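Local structure of carboxylic ester hydrolase (Aspergillus niger, 7K4O) at residues R429-V434 / E453-Y458; P423-I428 / W542-D547. The protein hydrolyses ester bonds in tannins as a fungal serine esterase of the tannase family, probably releasing gallic acid. One frame throughout, in Å; residues are numbered along the deposited sequence.

Contact 1: residues R429-V434 / E453-Y458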
loop_
_atom_site.group_PDB
_atom_site.type_symbol
_atom_site.label_atom_id
_atom_site.label_comp_id
_atom_site.label_asym_id
_atom_site.label_seq_id
_atom_site.Cartn_x
_atom_site.Cartn_y
_atom_site.Cartn_z
ATOM N N ARG A 429 -11.178 5.180 5.950
ATOM C CA ARG A 429 -11.425 6.627 5.940
ATOM C C ARG A 429 -11.519 7.182 4.515
ATOM O O ARG A 429 -12.348 8.036 4.239
ATOM C CB ARG A 429 -10.369 7.386 6.745
ATOM C CG ARG A 429 -10.781 8.854 6.869
ATOM C CD ARG A 429 -9.780 9.622 7.733
ATOM N NE ARG A 429 -10.193 10.985 7.927
ATOM C CZ ARG A 429 -10.956 11.427 8.947
ATOM N NH1 ARG A 429 -11.356 10.605 9.906
ATOM N NH2 ARG A 429 -11.283 12.704 9.025
ATOM N N TYR A 430 -10.628 6.753 3.636
ATOM C CA TYR A 430 -10.639 7.307 2.262
ATOM C C TYR A 430 -11.910 6.889 1.531
ATOM O O TYR A 430 -12.513 7.727 0.833
ATOM C CB TYR A 430 -9.397 6.894 1.487
ATOM C CG TYR A 430 -9.375 7.512 0.116
ATOM C CD1 TYR A 430 -9.260 8.892 -0.062
ATOM C CD2 TYR A 430 -9.539 6.726 -1.028
ATOM C CE1 TYR A 430 -9.296 9.475 -1.324
ATOM C CE2 TYR A 430 -9.544 7.283 -2.292
ATOM C CZ TYR A 430 -9.426 8.651 -2.444
ATOM O OH TYR A 430 -9.470 9.166 -3.707
ATOM N N TRP A 431 -12.300 5.621 1.660
ATOM C CA TRP A 431 -13.541 5.163 0.993
ATOM C C TRP A 431 -14.711 5.995 1.510
ATOM O O TRP A 431 -15.568 6.461 0.724
ATOM C CB TRP A 431 -13.719 3.662 1.223
ATOM C CG TRP A 431 -14.915 3.046 0.567
ATOM C CD1 TRP A 431 -14.915 2.331 -0.604
ATOM C CD2 TRP A 431 -16.259 2.998 1.081
ATOM N NE1 TRP A 431 -16.171 1.834 -0.852
ATOM C CE2 TRP A 431 -17.021 2.249 0.149
ATOM C CE3 TRP A 431 -16.907 3.499 2.220
ATOM C CZ2 TRP A 431 -18.369 1.989 0.346
ATOM C CZ3 TRP A 431 -18.243 3.235 2.403
ATOM C CH2 TRP A 431 -18.964 2.514 1.459
ATOM N N GLU A 432 -14.742 6.282 2.806
ATOM C CA GLU A 432 -15.839 7.118 3.344
ATOM C C GLU A 432 -15.775 8.569 2.851
ATOM O O GLU A 432 -16.810 9.172 2.656
ATOM C CB GLU A 432 -15.801 7.082 4.877
ATOM C CG GLU A 432 -16.026 5.718 5.524
ATOM C CD GLU A 432 -17.440 5.175 5.406
ATOM O OE1 GLU A 432 -18.281 5.866 4.838
ATOM O OE2 GLU A 432 -17.667 4.049 5.924
ATOM N N SER A 433 -14.570 9.102 2.663
ATOM C CA SER A 433 -14.342 10.461 2.123
ATOM C C SER A 433 -14.931 10.510 0.728
ATOM O O SER A 433 -15.666 11.477 0.385
ATOM C CB SER A 433 -12.878 10.827 2.120
ATOM O OG SER A 433 -12.461 11.043 3.472
ATOM N N VAL A 434 -14.583 9.527 -0.099
ATOM C CA VAL A 434 -15.072 9.480 -1.493
ATOM C C VAL A 434 -16.598 9.369 -1.491
ATOM O O VAL A 434 -17.293 10.120 -2.236
ATOM C CB VAL A 434 -14.405 8.341 -2.279
ATOM C CG1 VAL A 434 -14.994 8.222 -3.675
ATOM C CG2 VAL A 434 -12.920 8.558 -2.396
ATOM N N GLU A 453 -20.701 0.132 -6.505
ATOM C CA GLU A 453 -20.807 -0.285 -7.935
ATOM C C GLU A 453 -19.415 -0.247 -8.601
ATOM O O GLU A 453 -19.234 -0.909 -9.648
ATOM C CB GLU A 453 -21.705 0.663 -8.710
ATOM C CG GLU A 453 -23.201 0.615 -8.345
ATOM C CD GLU A 453 -24.045 1.627 -9.094
ATOM O OE1 GLU A 453 -25.240 1.754 -8.786
ATOM O OE2 GLU A 453 -23.500 2.356 -9.944
ATOM N N TRP A 454 -18.455 0.527 -8.106
ATOM C CA TRP A 454 -17.191 0.740 -8.856
ATOM C C TRP A 454 -15.939 0.840 -7.965
ATOM O O TRP A 454 -14.837 0.729 -8.484
ATOM C CB TRP A 454 -17.327 1.933 -9.812
ATOM C CG TRP A 454 -17.594 3.220 -9.107
ATOM C CD1 TRP A 454 -18.816 3.672 -8.710
ATOM C CD2 TRP A 454 -16.626 4.210 -8.677
ATOM N NE1 TRP A 454 -18.702 4.904 -8.106
ATOM C CE2 TRP A 454 -17.367 5.239 -8.039
ATOM C CE3 TRP A 454 -15.238 4.353 -8.781
ATOM C CZ2 TRP A 454 -16.770 6.388 -7.514
ATOM C CZ3 TRP A 454 -14.654 5.468 -8.177
ATOM C CH2 TRP A 454 -15.411 6.455 -7.590
ATOM N N TYR A 455 -16.045 1.038 -6.666
ATOM C CA TYR A 455 -14.876 1.159 -5.759
ATOM C C TYR A 455 -15.200 0.346 -4.506
ATOM O O TYR A 455 -16.019 0.762 -3.708
ATOM C CB TYR A 455 -14.562 2.625 -5.419
ATOM C CG TYR A 455 -13.581 2.863 -4.290
ATOM C CD1 TYR A 455 -12.704 1.870 -3.843
ATOM C CD2 TYR A 455 -13.495 4.119 -3.684
ATOM C CE1 TYR A 455 -11.818 2.105 -2.779
ATOM C CE2 TYR A 455 -12.597 4.372 -2.649
ATOM C CZ TYR A 455 -11.797 3.347 -2.162
ATOM O OH TYR A 455 -10.951 3.568 -1.120
ATOM N N ARG A 456 -14.614 -0.831 -4.419
ATOM C CA ARG A 456 -14.861 -1.816 -3.359
ATOM C C ARG A 456 -13.604 -1.981 -2.529
ATOM O O ARG A 456 -12.492 -2.014 -3.056
ATOM C CB ARG A 456 -15.374 -3.133 -3.968
ATOM C CG ARG A 456 -16.671 -2.945 -4.734
ATOM C CD ARG A 456 -17.154 -4.193 -5.487
ATOM N NE ARG A 456 -17.655 -5.144 -4.525
ATOM C CZ ARG A 456 -18.865 -5.107 -3.965
ATOM N NH1 ARG A 456 -19.756 -4.187 -4.292
ATOM N NH2 ARG A 456 -19.191 -6.049 -3.100
ATOM N N LEU A 457 -13.822 -2.098 -1.219
ATOM C CA LEU A 457 -12.777 -2.142 -0.198
ATOM C C LEU A 457 -12.941 -3.409 0.646
ATOM O O LEU A 457 -14.083 -3.704 1.097
ATOM C CB LEU A 457 -12.914 -0.889 0.679
ATOM C CG LEU A 457 -12.064 -0.873 1.939
ATOM C CD1 LEU A 457 -10.564 -0.883 1.637
ATOM C CD2 LEU A 457 -12.450 0.345 2.769
ATOM N N TYR A 458 -11.847 -4.085 0.892
ATOM C CA TYR A 458 -11.843 -5.386 1.592
ATOM C C TYR A 458 -10.723 -5.399 2.623
ATOM O O TYR A 458 -9.568 -5.148 2.268
ATOM C CB TYR A 458 -11.675 -6.547 0.602
ATOM C CG TYR A 458 -12.617 -6.547 -0.568
ATOM C CD1 TYR A 458 -12.298 -5.812 -1.695
ATOM C CD2 TYR A 458 -13.780 -7.311 -0.596
ATOM C CE1 TYR A 458 -13.107 -5.797 -2.814
ATOM C CE2 TYR A 458 -14.596 -7.301 -1.719
ATOM C CZ TYR A 458 -14.258 -6.557 -2.835
ATOM O OH TYR A 458 -15.046 -6.499 -3.975
#
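W454 touches V434 by CH2, 4.3 Å from V434 CG1, after E453, which with E449 binds the zinc ion. Y455 makes most of this segment's share of the contact. Its CG lies anti to the backbone N (chi1 168°), which lays the phenol across W431, and W431 CD1 sits over the centre of the Y455 ring, 3.6 Å from Y455 CZ. This is an edge-to-face pair, the five-membered ring of W431 giving its edge, with the planes at 65°. The same indole reaches back to the strand: W431 NE1 donates to Y455 O at 3.1 Å, with that oxygen close to the indole plane and NE1 above the carbonyl plane. At the far end of the phenol, Y455 OH comes to the ring edge of Y430, 3.5 Å from Y430 CD2, and bonds to H413 on the neighbouring strand 410-416. L457 then places CD2 3.9 Å from W431 CB. Helix 425-438 thus packs on the edge strand of an alpha/beta-hydrolase sheet, its 429-434 part running roughly antiparallel to that strand. One aromatic residue therefore supplies both a ring face and a backbone acceptor to W431, which probably helps set the tilt of the indole and satisfies its buried N-H.

Contact 2: residues P423-I428 / W542-D547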
loop_
_atom_site.group_PDB
_atom_site.type_symbol
_atom_site.label_atom_id
_atom_site.label_comp_id
_atom_site.label_asym_id
_atom_site.label_seq_id
_atom_site.Cartn_x
_atom_site.Cartn_y
_atom_site.Cartn_z
ATOM N N PRO A 423 -2.065 2.009 9.253
ATOM C CA PRO A 423 -3.277 1.634 9.951
ATOM C C PRO A 423 -4.385 1.183 8.990
ATOM O O PRO A 423 -4.714 1.880 8.070
ATOM C CB PRO A 423 -3.684 2.893 10.691
ATOM C CG PRO A 423 -2.399 3.610 10.878
ATOM C CD PRO A 423 -1.628 3.387 9.584
ATOM N N THR A 424 -5.012 0.039 9.282
ATOM C CA THR A 424 -6.144 -0.424 8.455
ATOM C C THR A 424 -7.216 0.645 8.327
ATOM O O THR A 424 -7.827 0.775 7.236
ATOM C CB THR A 424 -6.719 -1.739 9.020
ATOM O OG1 THR A 424 -5.631 -2.593 9.374
ATOM C CG2 THR A 424 -7.636 -2.386 7.999
ATOM N N ALA A 425 -7.517 1.383 9.407
ATOM C CA ALA A 425 -8.555 2.412 9.376
ATOM C C ALA A 425 -8.234 3.519 8.358
ATOM O O ALA A 425 -9.154 4.245 7.994
ATOM C CB ALA A 425 -8.776 2.929 10.782
ATOM N N ALA A 426 -6.986 3.666 7.952
ATOM C CA ALA A 426 -6.603 4.700 6.955
ATOM C C ALA A 426 -7.338 4.422 5.637
ATOM O O ALA A 426 -7.691 5.410 4.956
ATOM C CB ALA A 426 -5.157 4.771 6.727
ATOM N N SER A 427 -7.546 3.150 5.317
ATOM C CA SER A 427 -8.223 2.788 4.035
ATOM C C SER A 427 -9.710 3.021 4.153
ATOM O O SER A 427 -10.318 3.558 3.211
ATOM C CB SER A 427 -7.881 1.371 3.613
ATOM O OG SER A 427 -6.538 1.265 3.176
ATOM N N ILE A 428 -10.357 2.600 5.258
ATOM C CA ILE A 428 -11.794 2.880 5.435
ATOM C C ILE A 428 -12.026 4.375 5.314
ATOM O O ILE A 428 -13.001 4.813 4.677
ATOM C CB ILE A 428 -12.290 2.326 6.796
ATOM C CG1 ILE A 428 -12.513 0.810 6.786
ATOM C CG2 ILE A 428 -13.577 3.013 7.139
ATOM C CD1 ILE A 428 -11.313 -0.013 6.664
ATOM N N TRP A 542 -14.784 2.034 13.177
ATOM C CA TRP A 542 -13.784 2.318 12.116
ATOM C C TRP A 542 -13.807 3.795 11.738
ATOM O O TRP A 542 -13.064 4.161 10.785
ATOM C CB TRP A 542 -14.080 1.489 10.854
ATOM C CG TRP A 542 -13.809 0.029 10.950
ATOM C CD1 TRP A 542 -14.720 -0.956 11.203
ATOM C CD2 TRP A 542 -12.561 -0.636 10.707
ATOM N NE1 TRP A 542 -14.110 -2.170 11.205
ATOM C CE2 TRP A 542 -12.786 -2.020 10.869
ATOM C CE3 TRP A 542 -11.271 -0.192 10.442
ATOM C CZ2 TRP A 542 -11.762 -2.948 10.750
ATOM C CZ3 TRP A 542 -10.257 -1.106 10.305
ATOM C CH2 TRP A 542 -10.498 -2.477 10.453
ATOM N N HIS A 543 -14.692 4.580 12.328
ATOM C CA HIS A 543 -14.894 5.988 11.925
ATOM C C HIS A 543 -14.344 6.877 13.028
ATOM O O HIS A 543 -14.711 6.663 14.201
ATOM C CB HIS A 543 -16.344 6.297 11.676
ATOM C CG HIS A 543 -16.918 5.593 10.487
ATOM N ND1 HIS A 543 -18.286 5.470 10.307
ATOM C CD2 HIS A 543 -16.328 5.021 9.407
ATOM C CE1 HIS A 543 -18.513 4.840 9.158
ATOM N NE2 HIS A 543 -17.329 4.543 8.587
ATOM N N TYR A 544 -13.552 7.866 12.660
ATOM C CA TYR A 544 -12.866 8.741 13.636
ATOM C C TYR A 544 -13.170 10.202 13.354
ATOM O O TYR A 544 -13.188 10.668 12.232
ATOM C CB TYR A 544 -11.376 8.455 13.685
ATOM C CG TYR A 544 -11.091 7.065 14.176
ATOM C CD1 TYR A 544 -11.024 6.804 15.525
ATOM C CD2 TYR A 544 -10.987 5.991 13.295
ATOM C CE1 TYR A 544 -10.795 5.528 16.010
ATOM C CE2 TYR A 544 -10.758 4.704 13.759
ATOM C CZ TYR A 544 -10.688 4.468 15.130
ATOM O OH TYR A 544 -10.465 3.213 15.600
ATOM N N ASP A 545 -13.419 10.934 14.448
ATOM C CA ASP A 545 -13.607 12.389 14.415
ATOM C C ASP A 545 -12.263 13.036 14.756
ATOM O O ASP A 545 -11.810 12.965 15.944
ATOM C CB ASP A 545 -14.700 12.811 15.392
ATOM C CG ASP A 545 -14.859 14.318 15.476
ATOM O OD1 ASP A 545 -14.351 15.043 14.608
ATOM O OD2 ASP A 545 -15.484 14.752 16.441
ATOM N N LEU A 546 -11.572 13.597 13.762
ATOM C CA LEU A 546 -10.237 14.193 14.002
ATOM C C LEU A 546 -10.442 15.646 14.442
ATOM O O LEU A 546 -10.147 16.599 13.683
ATOM C CB LEU A 546 -9.384 14.085 12.725
ATOM C CG LEU A 546 -9.261 12.651 12.188
ATOM C CD1 LEU A 546 -8.226 12.577 11.080
ATOM C CD2 LEU A 546 -8.854 11.679 13.277
ATOM N N ASP A 547 -11.004 15.819 15.638
ATOM C CA ASP A 547 -11.427 17.164 16.086
ATOM C C ASP A 547 -10.234 18.049 16.491
ATOM O O ASP A 547 -10.468 19.244 16.682
ATOM C CB ASP A 547 -12.433 17.018 17.232
ATOM C CG ASP A 547 -11.853 16.388 18.479
ATOM O OD1 ASP A 547 -11.151 15.374 18.402
ATOM O OD2 ASP A 547 -12.167 16.905 19.567
HETATM O O HOH W 1 -11.173 5.405 9.454
#
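W542 lays its indole against the first turn of helix 425-438, and the packing is dense there. I428 CD1 stands over one face of the six-membered ring, off-centre, in a CH-pi contact that brings it 3.8 Å from W542 CE3. With CG1 beside the backbone N (chi1 -78°), the I428 side chain crosses that of W542 at about a right angle. T424 and A425 border the same indole elsewhere: T424 CG2 comes within 3.7 Å of W542 CZ3, and the backbone N of A425 lies at the ring edge, in plane. T424 OG1 bonds to G416 O, while W542 NE1 is held by D267. In the alpha/beta-hydrolase fold this helix follows the sheet strand 410-416, and the segment 542-547 that meets its start is a loop after helix 536-541, close to the C-terminus. Beyond the indole the fit is slacker. Water 1 bridges the two backbones, donating to A425 O at 2.7 Å and to W542 O at 2.6 Å. Partly exposed Y544 and H543 make thinner contacts: A425 CB is 4.0 Å from Y544 CE2, and I428 CG2 lies 4.1 Å from H543 CD2, at the ring edge.

Overall arrangement
Helix 425-438 serves both contacts: its first turn meets the C-terminal loop in contact 2 and its next residues meet strand 455-460 in contact 1, the two centres lying about 13 Å apart. The contacts also touch directly. R429 NH1 probably bonds to Y544 O at 3.0 Å, E432 OE2 and H543 NE2, 2.7 Å apart, make a probable, weak hydrogen bond, and L457 CD2 packs 3.7 Å from I428 CA. Contact 2 lies nearer the active site: T424 touches residues of the probable S186-H465-D419 triad, though its side chain is still about 12 Å from the bound gallic acid. Contact 1 includes the zinc ligand E453, and the W454 side chain is about 5 Å from that ion.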